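Local coordinates for 3-hydroxyisobutyrate dehydrogenase family protein (Geobacter sulfurreducens, PDB 3PDU) that probably reduces succinic semialdehyde to gamma-hydroxybutyrate with NADPH, as a member of the beta-hydroxyacid dehydrogenase family, at residues 20-25 against 41-46; 217-222 against 275-280; 80-85 against 106-111; 178-183 against 256-261. All blocks are in the same frame, centred on the assembly; numbering follows the deposited sequence.

Contact 1: 20-25 against 41-46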
loop_
_atom_site.group_PDB
_atom_site.type_symbol
_atom_site.label_atom_id
_atom_site.label_comp_id
_atom_site.label_asym_id
_atom_site.label_seq_id
_atom_site.Cartn_x
_atom_site.Cartn_y
_atom_site.Cartn_z
ATOM N N LEU A 20 9.463 -25.602 32.663
ATOM C CA LEU A 20 10.553 -26.562 32.815
ATOM C C LEU A 20 10.798 -26.855 34.290
ATOM O O LEU A 20 10.983 -28.004 34.685
ATOM C CB LEU A 20 11.834 -26.037 32.162
ATOM C CG LEU A 20 11.775 -25.827 30.642
ATOM C CD1 LEU A 20 13.109 -25.316 30.103
ATOM C CD2 LEU A 20 11.386 -27.125 29.939
ATOM N N VAL A 21 10.800 -25.813 35.114
ATOM C CA VAL A 21 10.966 -26.014 36.557
ATOM C C VAL A 21 9.847 -26.877 37.114
ATOM O O VAL A 21 10.097 -27.839 37.845
ATOM C CB VAL A 21 11.034 -24.678 37.328
ATOM C CG1 VAL A 21 11.092 -24.941 38.846
ATOM C CG2 VAL A 21 12.247 -23.880 36.869
ATOM N N ARG A 22 8.610 -26.562 36.746
ATOM C CA ARG A 22 7.474 -27.320 37.270
ATOM C C ARG A 22 7.445 -28.767 36.771
ATOM O O ARG A 22 6.938 -29.651 37.467
ATOM C CB ARG A 22 6.145 -26.623 36.960
ATOM C CG ARG A 22 5.958 -25.302 37.687
ATOM C CD ARG A 22 4.512 -24.845 37.614
ATOM N NE ARG A 22 4.399 -23.392 37.664
ATOM C CZ ARG A 22 4.268 -22.618 36.592
ATOM N NH1 ARG A 22 4.228 -23.161 35.377
ATOM N NH2 ARG A 22 4.172 -21.300 36.739
ATOM N N ALA A 23 7.989 -29.005 35.580
ATOM C CA ALA A 23 8.087 -30.365 35.047
ATOM C C ALA A 23 9.156 -31.172 35.790
ATOM O O ALA A 23 9.215 -32.395 35.678
ATOM C CB ALA A 23 8.383 -30.334 33.553
ATOM N N GLY A 24 9.999 -30.485 36.555
ATOM C CA GLY A 24 10.981 -31.162 37.384
ATOM C C GLY A 24 12.416 -31.158 36.886
ATOM O O GLY A 24 13.269 -31.872 37.441
ATOM N N PHE A 25 12.698 -30.373 35.847
ATOM C CA PHE A 25 14.080 -30.225 35.384
ATOM C C PHE A 25 14.899 -29.310 36.309
ATOM O O PHE A 25 14.344 -28.456 36.994
ATOM C CB PHE A 25 14.133 -29.695 33.944
ATOM C CG PHE A 25 13.431 -30.585 32.948
ATOM C CD1 PHE A 25 13.963 -31.815 32.603
ATOM C CD2 PHE A 25 12.233 -30.187 32.363
ATOM C CE1 PHE A 25 13.311 -32.638 31.684
ATOM C CE2 PHE A 25 11.576 -31.004 31.451
ATOM C CZ PHE A 25 12.112 -32.229 31.114
ATOM N N VAL A 41 13.588 -18.211 40.363
ATOM C CA VAL A 41 14.403 -18.693 41.481
ATOM C C VAL A 41 13.535 -19.168 42.646
ATOM O O VAL A 41 13.800 -20.215 43.234
ATOM C CB VAL A 41 15.385 -17.606 41.964
ATOM C CG1 VAL A 41 16.178 -18.107 43.186
ATOM C CG2 VAL A 41 16.324 -17.224 40.830
ATOM N N ALA A 42 12.489 -18.410 42.972
ATOM C CA ALA A 42 11.583 -18.817 44.050
ATOM C C ALA A 42 10.892 -20.151 43.747
ATOM O O ALA A 42 10.543 -20.899 44.669
ATOM C CB ALA A 42 10.550 -17.720 44.343
ATOM N N LEU A 43 10.708 -20.446 42.462
ATOM C CA LEU A 43 10.072 -21.691 42.022
ATOM C C LEU A 43 11.061 -22.842 42.086
ATOM O O LEU A 43 10.672 -24.005 42.106
ATOM C CB LEU A 43 9.564 -21.568 40.577
ATOM C CG LEU A 43 8.145 -21.085 40.282
ATOM C CD1 LEU A 43 7.920 -21.071 38.767
ATOM C CD2 LEU A 43 7.093 -21.957 40.971
ATOM N N GLY A 44 12.348 -22.516 42.097
ATOM C CA GLY A 44 13.366 -23.538 42.217
ATOM C C GLY A 44 14.482 -23.470 41.189
ATOM O O GLY A 44 15.374 -24.313 41.202
ATOM N N ALA A 45 14.457 -22.483 40.296
ATOM C CA ALA A 45 15.582 -22.331 39.376
ATOM C C ALA A 45 16.808 -21.752 40.095
ATOM O O ALA A 45 16.677 -21.132 41.149
ATOM C CB ALA A 45 15.184 -21.455 38.167
ATOM N N ARG A 46 17.996 -21.964 39.531
ATOM C CA ARG A 46 19.204 -21.277 40.005
ATOM C C ARG A 46 19.471 -20.054 39.140
ATOM O O ARG A 46 19.299 -20.110 37.933
ATOM C CB ARG A 46 20.424 -22.188 39.889
ATOM C CG ARG A 46 20.621 -23.177 41.023
ATOM C CD ARG A 46 21.963 -23.879 40.861
ATOM N NE ARG A 46 22.895 -23.070 40.074
ATOM C CZ ARG A 46 23.716 -22.154 40.582
ATOM N NH1 ARG A 46 23.734 -21.921 41.889
ATOM N NH2 ARG A 46 24.522 -21.468 39.780
HETATM O O HOH W 1 15.025 -26.122 38.554
#
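V21, the residue most covered by the other segment, has its carbonyl O held by G24 N at 2.9 Å. F25 N closes the same turn on L20 O at 3.1 Å. Together these bonds form a Schellman motif that ends helix 13-23. Helix 38-43 ends in the same way at G44, whose N bonds V41 O at 2.9 Å. Both glycines have positive phi, where a side chain would collide with the carbonyl O of the residue before. The contact therefore joins two helix C-termini.

V21 projects toward the other segment and uses both its methyls. CG1 lies anti to the backbone N (chi1 175°), which sets it against the end of helix 38-43. There it lies 3.4 Å from L43 O and 4.1 Å from L43 CB. The other methyl, CG2, meets A45 CB at 4.0 Å. On the solvent side R22 NH2 comes 4.3 Å from L43 CD1, which lies obliquely to the guanidinium. A water sits between the two turns, 2.9 Å from F25 O and near G44 O as well.

V21 also packs on V27 and A45 on V29, both on strand 27-30. L20, on the same helix as V21, packs on A150 and L154 of helix 148-154. The contact thus joins successive helices at the parallel edge of the mixed sheet, a place typical of the beta-alpha-beta units of a Rossmann-type NADP-binding domain.

Contact 2: 217-222 against 275-280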
loop_
_atom_site.group_PDB
_atom_site.type_symbol
_atom_site.label_atom_id
_atom_site.label_comp_id
_atom_site.label_asym_id
_atom_site.label_seq_id
_atom_site.Cartn_x
_atom_site.Cartn_y
_atom_site.Cartn_z
ATOM N N LYS A 217 -11.835 -14.195 17.507
ATOM C CA LYS A 217 -12.694 -14.203 18.694
ATOM C C LYS A 217 -12.053 -13.453 19.866
ATOM O O LYS A 217 -12.689 -12.608 20.500
ATOM C CB LYS A 217 -13.044 -15.646 19.083
ATOM C CG LYS A 217 -13.682 -15.782 20.455
ATOM C CD LYS A 217 -14.309 -17.165 20.641
ATOM C CE LYS A 217 -15.507 -17.355 19.717
ATOM N NZ LYS A 217 -16.142 -18.695 19.871
ATOM N N GLY A 218 -10.787 -13.754 20.141
ATOM C CA GLY A 218 -10.080 -13.139 21.251
ATOM C C GLY A 218 -9.696 -11.683 21.022
ATOM O O GLY A 218 -9.946 -10.821 21.871
ATOM N N LYS A 219 -9.087 -11.391 19.880
ATOM C CA LYS A 219 -8.682 -10.010 19.599
ATOM C C LYS A 219 -9.908 -9.121 19.400
ATOM O O LYS A 219 -9.876 -7.930 19.721
ATOM C CB LYS A 219 -7.749 -9.927 18.380
ATOM C CG LYS A 219 -6.473 -10.785 18.480
ATOM C CD LYS A 219 -5.697 -10.531 19.799
ATOM C CE LYS A 219 -4.364 -11.312 19.817
ATOM N NZ LYS A 219 -3.619 -11.092 21.106
ATOM N N GLY A 220 -10.982 -9.697 18.862
ATOM C CA GLY A 220 -12.214 -8.952 18.662
ATOM C C GLY A 220 -12.721 -8.328 19.952
ATOM O O GLY A 220 -13.214 -7.196 19.967
ATOM N N GLN A 221 -12.605 -9.065 21.049
ATOM C CA GLN A 221 -13.047 -8.541 22.334
ATOM C C GLN A 221 -12.186 -7.368 22.802
ATOM O O GLN A 221 -12.690 -6.457 23.451
ATOM C CB GLN A 221 -13.099 -9.644 23.395
ATOM C CG GLN A 221 -14.235 -10.644 23.163
ATOM C CD GLN A 221 -15.608 -9.974 23.086
ATOM O OE1 GLN A 221 -15.974 -9.167 23.951
ATOM N NE2 GLN A 221 -16.374 -10.309 22.043
ATOM N N MET A 222 -10.895 -7.391 22.484
ATOM C CA MET A 222 -10.042 -6.240 22.774
ATOM C C MET A 222 -10.516 -5.024 21.995
ATOM O O MET A 222 -10.532 -3.902 22.512
ATOM C CB MET A 222 -8.591 -6.518 22.384
ATOM C CG MET A 222 -7.877 -7.488 23.272
ATOM S SD MET A 222 -6.150 -7.597 22.766
ATOM C CE MET A 222 -5.596 -8.945 23.807
ATOM N N ASP A 275 4.224 -1.213 23.311
ATOM C CA ASP A 275 4.235 -2.218 24.378
ATOM C C ASP A 275 2.852 -2.798 24.700
ATOM O O ASP A 275 2.708 -3.601 25.620
ATOM C CB ASP A 275 4.881 -1.656 25.653
ATOM C CG ASP A 275 6.385 -1.456 25.502
ATOM O OD1 ASP A 275 7.065 -2.369 24.990
ATOM O OD2 ASP A 275 6.885 -0.395 25.909
ATOM N N GLU A 276 1.839 -2.394 23.942
ATOM C CA GLU A 276 0.514 -2.972 24.094
ATOM C C GLU A 276 0.424 -4.242 23.253
ATOM O O GLU A 276 1.342 -4.553 22.507
ATOM C CB GLU A 276 -0.548 -1.965 23.658
ATOM C CG GLU A 276 -0.625 -0.729 24.569
ATOM C CD GLU A 276 -1.526 0.346 23.997
ATOM O OE1 GLU A 276 -2.736 0.091 23.825
ATOM O OE2 GLU A 276 -1.024 1.450 23.718
ATOM N N ASP A 277 -0.668 -4.988 23.375
ATOM C CA ASP A 277 -0.845 -6.144 22.505
ATOM C C ASP A 277 -0.845 -5.700 21.045
ATOM O O ASP A 277 -1.284 -4.582 20.726
ATOM C CB ASP A 277 -2.162 -6.855 22.809
ATOM C CG ASP A 277 -2.239 -8.219 22.143
ATOM O OD1 ASP A 277 -1.539 -9.138 22.610
ATOM O OD2 ASP A 277 -2.989 -8.361 21.156
ATOM N N PHE A 278 -0.398 -6.575 20.142
ATOM C CA PHE A 278 -0.393 -6.213 18.725
ATOM C C PHE A 278 -1.768 -5.872 18.163
ATOM O O PHE A 278 -1.866 -5.199 17.132
ATOM C CB PHE A 278 0.361 -7.239 17.850
ATOM C CG PHE A 278 -0.416 -8.494 17.524
ATOM C CD1 PHE A 278 -0.777 -8.773 16.203
ATOM C CD2 PHE A 278 -0.708 -9.434 18.507
ATOM C CE1 PHE A 278 -1.447 -9.948 15.874
ATOM C CE2 PHE A 278 -1.390 -10.620 18.194
ATOM C CZ PHE A 278 -1.767 -10.870 16.867
ATOM N N ALA A 279 -2.832 -6.294 18.839
ATOM C CA ALA A 279 -4.178 -5.907 18.408
ATOM C C ALA A 279 -4.359 -4.386 18.457
ATOM O O ALA A 279 -5.253 -3.822 17.815
ATOM C CB ALA A 279 -5.257 -6.605 19.265
ATOM N N ALA A 280 -3.505 -3.723 19.224
ATOM C CA ALA A 280 -3.602 -2.280 19.391
ATOM C C ALA A 280 -3.315 -1.497 18.108
ATOM O O ALA A 280 -3.446 -0.276 18.089
ATOM C CB ALA A 280 -2.699 -1.815 20.529
#
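K219 NZ and D277 OD2 form a salt bridge of 2.8 Å. The ammonium comes in on the syn side of OD2, 24° out of the carboxylate plane. The lysine and aspartate side chains cross at about a right angle. K219 leads its carbon chain past apolar neighbours on the way. CD lies 4.0 Å from A279 CB, and CE lies 3.5 Å from F278 CE2, oblique to the ring. M222 lies over the carboxylate on the same face as the lysine. Its chain is extended beyond CG, which puts SD 3.6 Å from D277 OD2 and 3.7 Å from A279 CB.

The next shell fixes the carboxylate. A279 N donates to OD2 at 3.1 Å from the opposite face of its plane to the lysine, with an N-H...O angle of 163°. This bond closes an Asx turn. D277 CG lies anti to the backbone N (chi1 -168°), which swings the group back over its own turn. OD1 accepts from S231 N and F232 N. These donors and the lysine would probably keep the buried acid ionised. With an alanine here, the K219 ammonium is likely to lose its counter-charge, and the amides of A279, S231 and F232 their acceptor.

Further out, the F278 ring meets F232 edge-to-face and packs on M178 and M182 of helix 166-194. The side chain lies about 7 Å from the bound NADP. The contact ties helix 214-225 to the turn before helix 282-285 in the helical C-terminal domain, with the Asx turn leading into a 3-10 segment.

Contact 3: 80-85 against 106-111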
loop_
_atom_site.group_PDB
_atom_site.type_symbol
_atom_site.label_atom_id
_atom_site.label_comp_id
_atom_site.label_asym_id
_atom_site.label_seq_id
_atom_site.Cartn_x
_atom_site.Cartn_y
_atom_site.Cartn_z
ATOM N N GLY A 80 29.094 -13.838 26.597
ATOM C CA GLY A 80 27.964 -14.382 25.863
ATOM C C GLY A 80 28.055 -15.882 25.667
ATOM O O GLY A 80 28.956 -16.522 26.193
ATOM N N VAL A 81 27.119 -16.440 24.903
ATOM C CA VAL A 81 27.027 -17.888 24.714
ATOM C C VAL A 81 28.346 -18.522 24.260
ATOM O O VAL A 81 28.748 -19.570 24.763
ATOM C CB VAL A 81 25.901 -18.247 23.718
ATOM C CG1 VAL A 81 25.946 -19.740 23.321
ATOM C CG2 VAL A 81 24.527 -17.872 24.315
ATOM N N LEU A 82 29.015 -17.885 23.313
ATOM C CA LEU A 82 30.198 -18.482 22.707
ATOM C C LEU A 82 31.361 -18.621 23.691
ATOM O O LEU A 82 32.248 -19.450 23.486
ATOM C CB LEU A 82 30.640 -17.681 21.487
ATOM C CG LEU A 82 29.664 -17.568 20.311
ATOM C CD1 LEU A 82 30.300 -16.713 19.217
ATOM C CD2 LEU A 82 29.246 -18.928 19.761
ATOM N N GLU A 83 31.351 -17.826 24.759
ATOM C CA GLU A 83 32.423 -17.890 25.757
ATOM C C GLU A 83 32.239 -19.062 26.721
ATOM O O GLU A 83 33.131 -19.375 27.498
ATOM C CB GLU A 83 32.525 -16.582 26.548
ATOM C CG GLU A 83 32.885 -15.368 25.698
ATOM C CD GLU A 83 33.253 -14.147 26.537
ATOM O OE1 GLU A 83 33.190 -14.232 27.785
ATOM O OE2 GLU A 83 33.606 -13.101 25.949
ATOM N N GLY A 84 31.077 -19.702 26.677
ATOM C CA GLY A 84 30.814 -20.832 27.552
ATOM C C GLY A 84 30.466 -22.143 26.861
ATOM O O GLY A 84 30.790 -23.208 27.373
ATOM N N ILE A 85 29.800 -22.077 25.710
ATOM C CA ILE A 85 29.341 -23.295 25.031
ATOM C C ILE A 85 30.519 -24.124 24.526
ATOM O O ILE A 85 31.586 -23.587 24.251
ATOM C CB ILE A 85 28.401 -22.979 23.848
ATOM C CG1 ILE A 85 27.542 -24.200 23.492
ATOM C CG2 ILE A 85 29.198 -22.488 22.637
ATOM C CD1 ILE A 85 26.341 -24.391 24.388
ATOM N N GLY A 106 24.277 -20.387 14.699
ATOM C CA GLY A 106 24.529 -21.814 14.621
ATOM C C GLY A 106 25.944 -22.138 14.170
ATOM O O GLY A 106 26.621 -22.977 14.768
ATOM N N ALA A 107 26.410 -21.476 13.116
ATOM C CA ALA A 107 27.775 -21.723 12.649
ATOM C C ALA A 107 28.806 -21.408 13.736
ATOM O O ALA A 107 29.781 -22.145 13.917
ATOM C CB ALA A 107 28.065 -20.928 11.374
ATOM N N ALA A 108 28.578 -20.328 14.481
ATOM C CA ALA A 108 29.503 -19.946 15.546
ATOM C C ALA A 108 29.514 -20.962 16.691
ATOM O O ALA A 108 30.579 -21.366 17.170
ATOM C CB ALA A 108 29.168 -18.564 16.068
ATOM N N VAL A 109 28.327 -21.356 17.141
ATOM C CA VAL A 109 28.202 -22.319 18.225
ATOM C C VAL A 109 28.858 -23.638 17.823
ATOM O O VAL A 109 29.593 -24.248 18.603
ATOM C CB VAL A 109 26.728 -22.581 18.564
ATOM C CG1 VAL A 109 26.580 -23.856 19.399
ATOM C CG2 VAL A 109 26.126 -21.368 19.269
ATOM N N THR A 110 28.586 -24.069 16.597
ATOM C CA THR A 110 29.142 -25.315 16.088
ATOM C C THR A 110 30.672 -25.273 16.055
ATOM O O THR A 110 31.339 -26.262 16.366
ATOM C CB THR A 110 28.606 -25.650 14.684
ATOM O OG1 THR A 110 27.178 -25.739 14.730
ATOM C CG2 THR A 110 29.166 -26.991 14.207
ATOM N N ALA A 111 31.227 -24.121 15.697
ATOM C CA ALA A 111 32.669 -23.983 15.603
ATOM C C ALA A 111 33.323 -24.024 16.984
ATOM O O ALA A 111 34.508 -24.322 17.097
ATOM C CB ALA A 111 33.046 -22.706 14.856
#
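L82 reaches A108 and V109 through an extended side chain. CG is anti to the carbonyl carbon (chi1 -62°). CD1 carries the chain straight on (chi2 179°), and CD2 branches off toward V109 N. V109 has CG1 anti to its backbone N (chi1 164°), which turns CG1 to I85 and leaves CG2 for L82 and V81. The contact belongs to the Rossmann-type NADP-binding domain. It packs the turn 80-85, which precedes strand 90-93, against the last turns of the helix that follows that strand.

The forked end of L82 closes on the A108 methyl. CD2 is 3.7 Å from A108 CB and CD1 is 3.8 Å from the same atom. CD2 also lies over the helix backbone, 3.7 Å from V109 N. V109 then fills the inner side. Its CG2 stands 4.0 Å from L82 CD2, and V81 CG1 approaches CG2 more loosely. The whole contact is apolar.

The backbone of 80-85 keeps these side chains together. V81 O accepts from both G84 N and I85 N, and this tight turn presents V81, L82 and I85 to the helix. Helix 68-76 covers a further side, with F76 on L82 and A108, and V74 on V81. C55 of helix 51-57 packs on V81 and I85. On the I85 side the contact ends in a looser touch, where I85 CG1 lies 4.2 Å from V109 CG1.

Contact 4: 178-183 against 256-261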
loop_
_atom_site.group_PDB
_atom_site.type_symbol
_atom_site.label_atom_id
_atom_site.label_comp_id
_atom_site.label_asym_id
_atom_site.label_seq_id
_atom_site.Cartn_x
_atom_site.Cartn_y
_atom_site.Cartn_z
ATOM N N MET A 178 -0.309 -13.691 10.039
ATOM C CA MET A 178 -0.994 -13.197 11.245
ATOM C C MET A 178 -1.088 -11.662 11.299
ATOM O O MET A 178 -2.116 -11.102 11.705
ATOM C CB MET A 178 -0.303 -13.729 12.501
ATOM C CG MET A 178 -1.061 -13.480 13.792
ATOM S SD MET A 178 -0.171 -14.220 15.190
ATOM C CE MET A 178 1.187 -13.070 15.351
ATOM N N GLY A 179 -0.020 -10.980 10.899
ATOM C CA GLY A 179 -0.015 -9.522 10.933
ATOM C C GLY A 179 -1.040 -8.942 9.978
ATOM O O GLY A 179 -1.751 -7.998 10.312
ATOM N N GLN A 180 -1.117 -9.511 8.778
ATOM C CA GLN A 180 -2.103 -9.059 7.806
ATOM C C GLN A 180 -3.530 -9.394 8.253
ATOM O O GLN A 180 -4.466 -8.628 7.992
ATOM C CB GLN A 180 -1.802 -9.638 6.427
ATOM C CG GLN A 180 -0.478 -9.123 5.839
ATOM C CD GLN A 180 -0.281 -9.541 4.390
ATOM O OE1 GLN A 180 0.658 -10.265 4.060
ATOM N NE2 GLN A 180 -1.162 -9.083 3.526
ATOM N N MET A 181 -3.714 -10.532 8.925
ATOM C CA MET A 181 -5.041 -10.850 9.472
ATOM C C MET A 181 -5.486 -9.845 10.516
ATOM O O MET A 181 -6.680 -9.511 10.606
ATOM C CB MET A 181 -5.088 -12.255 10.075
ATOM C CG MET A 181 -5.188 -13.356 9.024
ATOM S SD MET A 181 -5.215 -14.980 9.802
ATOM C CE MET A 181 -6.797 -14.971 10.651
ATOM N N MET A 182 -4.538 -9.370 11.322
ATOM C CA MET A 182 -4.882 -8.423 12.386
ATOM C C MET A 182 -5.261 -7.067 11.793
ATOM O O MET A 182 -6.225 -6.433 12.247
ATOM C CB MET A 182 -3.740 -8.267 13.394
ATOM C CG MET A 182 -4.099 -7.361 14.589
ATOM S SD MET A 182 -5.336 -8.127 15.660
ATOM C CE MET A 182 -6.628 -6.888 15.572
ATOM N N THR A 183 -4.523 -6.610 10.777
ATOM C CA THR A 183 -4.896 -5.343 10.148
ATOM C C THR A 183 -6.212 -5.485 9.373
ATOM O O THR A 183 -6.999 -4.551 9.308
ATOM C CB THR A 183 -3.789 -4.734 9.238
ATOM O OG1 THR A 183 -3.422 -5.664 8.201
ATOM C CG2 THR A 183 -2.568 -4.328 10.056
ATOM N N HIS A 256 3.260 -6.858 -1.486
ATOM C CA HIS A 256 2.514 -5.610 -1.305
ATOM C C HIS A 256 1.699 -5.592 -0.008
ATOM O O HIS A 256 1.685 -4.588 0.721
ATOM C CB HIS A 256 1.600 -5.347 -2.500
ATOM C CG HIS A 256 2.301 -4.725 -3.671
ATOM N ND1 HIS A 256 2.620 -3.387 -3.716
ATOM C CD2 HIS A 256 2.755 -5.259 -4.831
ATOM C CE1 HIS A 256 3.234 -3.117 -4.857
ATOM N NE2 HIS A 256 3.329 -4.235 -5.553
ATOM N N GLY A 257 1.001 -6.687 0.274
ATOM C CA GLY A 257 0.142 -6.745 1.454
ATOM C C GLY A 257 0.921 -6.657 2.755
ATOM O O GLY A 257 0.547 -5.921 3.680
ATOM N N ALA A 258 2.009 -7.418 2.829
ATOM C CA ALA A 258 2.856 -7.440 4.013
ATOM C C ALA A 258 3.523 -6.089 4.239
ATOM O O ALA A 258 3.603 -5.608 5.371
ATOM C CB ALA A 258 3.906 -8.534 3.892
ATOM N N ALA A 259 4.007 -5.480 3.162
ATOM C CA ALA A 259 4.638 -4.169 3.260
ATOM C C ALA A 259 3.656 -3.128 3.784
ATOM O O ALA A 259 4.003 -2.316 4.641
ATOM C CB ALA A 259 5.184 -3.742 1.890
ATOM N N THR A 260 2.428 -3.147 3.277
ATOM C CA THR A 260 1.405 -2.220 3.772
ATOM C C THR A 260 1.108 -2.458 5.254
ATOM O O THR A 260 1.017 -1.514 6.040
ATOM C CB THR A 260 0.113 -2.295 2.930
ATOM O OG1 THR A 260 0.395 -1.823 1.607
ATOM C CG2 THR A 260 -0.995 -1.436 3.533
ATOM N N ALA A 261 0.985 -3.717 5.652
ATOM C CA ALA A 261 0.687 -4.003 7.049
ATOM C C ALA A 261 1.860 -3.577 7.936
ATOM O O ALA A 261 1.658 -3.029 9.022
ATOM C CB ALA A 261 0.369 -5.488 7.237
#
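Q180 makes the flat contact here. Its side-chain amide lies nearly parallel to the G257-A258 peptide and covers it face on. CD is 3.5 Å from G257 C and 3.5 Å from A258 N. CG lies anti to the carbonyl carbon (chi1 -65°), and the chain runs out extended to put the amide there. G257 has no side chain, and this is what lets the amide come so close. A CB at that position would run into it.

The methyl packing centres on A261. Its CB points toward helix 166-194 and meets two side chains of that helix. One is the aliphatic CG of Q180, 4.0 Å from A261 CB. The other is the hydroxyl O of T183, with OG1 3.9 Å from A261 CB. The short axes pass 9.3 Å apart at an angle of 65°, and the small residues G257, A258 and A261 allow this crossing. If Q180 were cut back to an alanine, the G257-A258 peptide is likely to lose its cover and the A261 methyl one of its two neighbours.

Other chains add hydrogen bonds. G257 N and A258 N donate to the carboxylate of E187 of a second subunit, and Q180 packs on the same E187. This acid meets the first turn of helix 256-270, where the helix end would probably favour its negative charge. T260 OG1 is hydrogen-bonded to T260 OG1 of that second subunit. The contact is thus a helix crossing in the helical C-terminal domain, at the subunit interface of the four-chain assembly.

Contact 1 is a surface contact, whereas contacts 2, 3 and 4 are buried. Contacts 1 and 3 belong to the NADP-binding domain and lie on different parts of it, their centres about 25 Å apart. Both rest on methyl packing between helix ends or turns. Contacts 2 and 4 lie in the helical C-terminal domain, and there polar groups matter more: a salt bridge to a buried aspartate in contact 2, an amide laid on a peptide in contact 4. These two touch each other. M182 of 178-183 packs on K219, F278 and A279, so helix 166-194 backs both. Of the four, contact 4 alone is touched by other subunits.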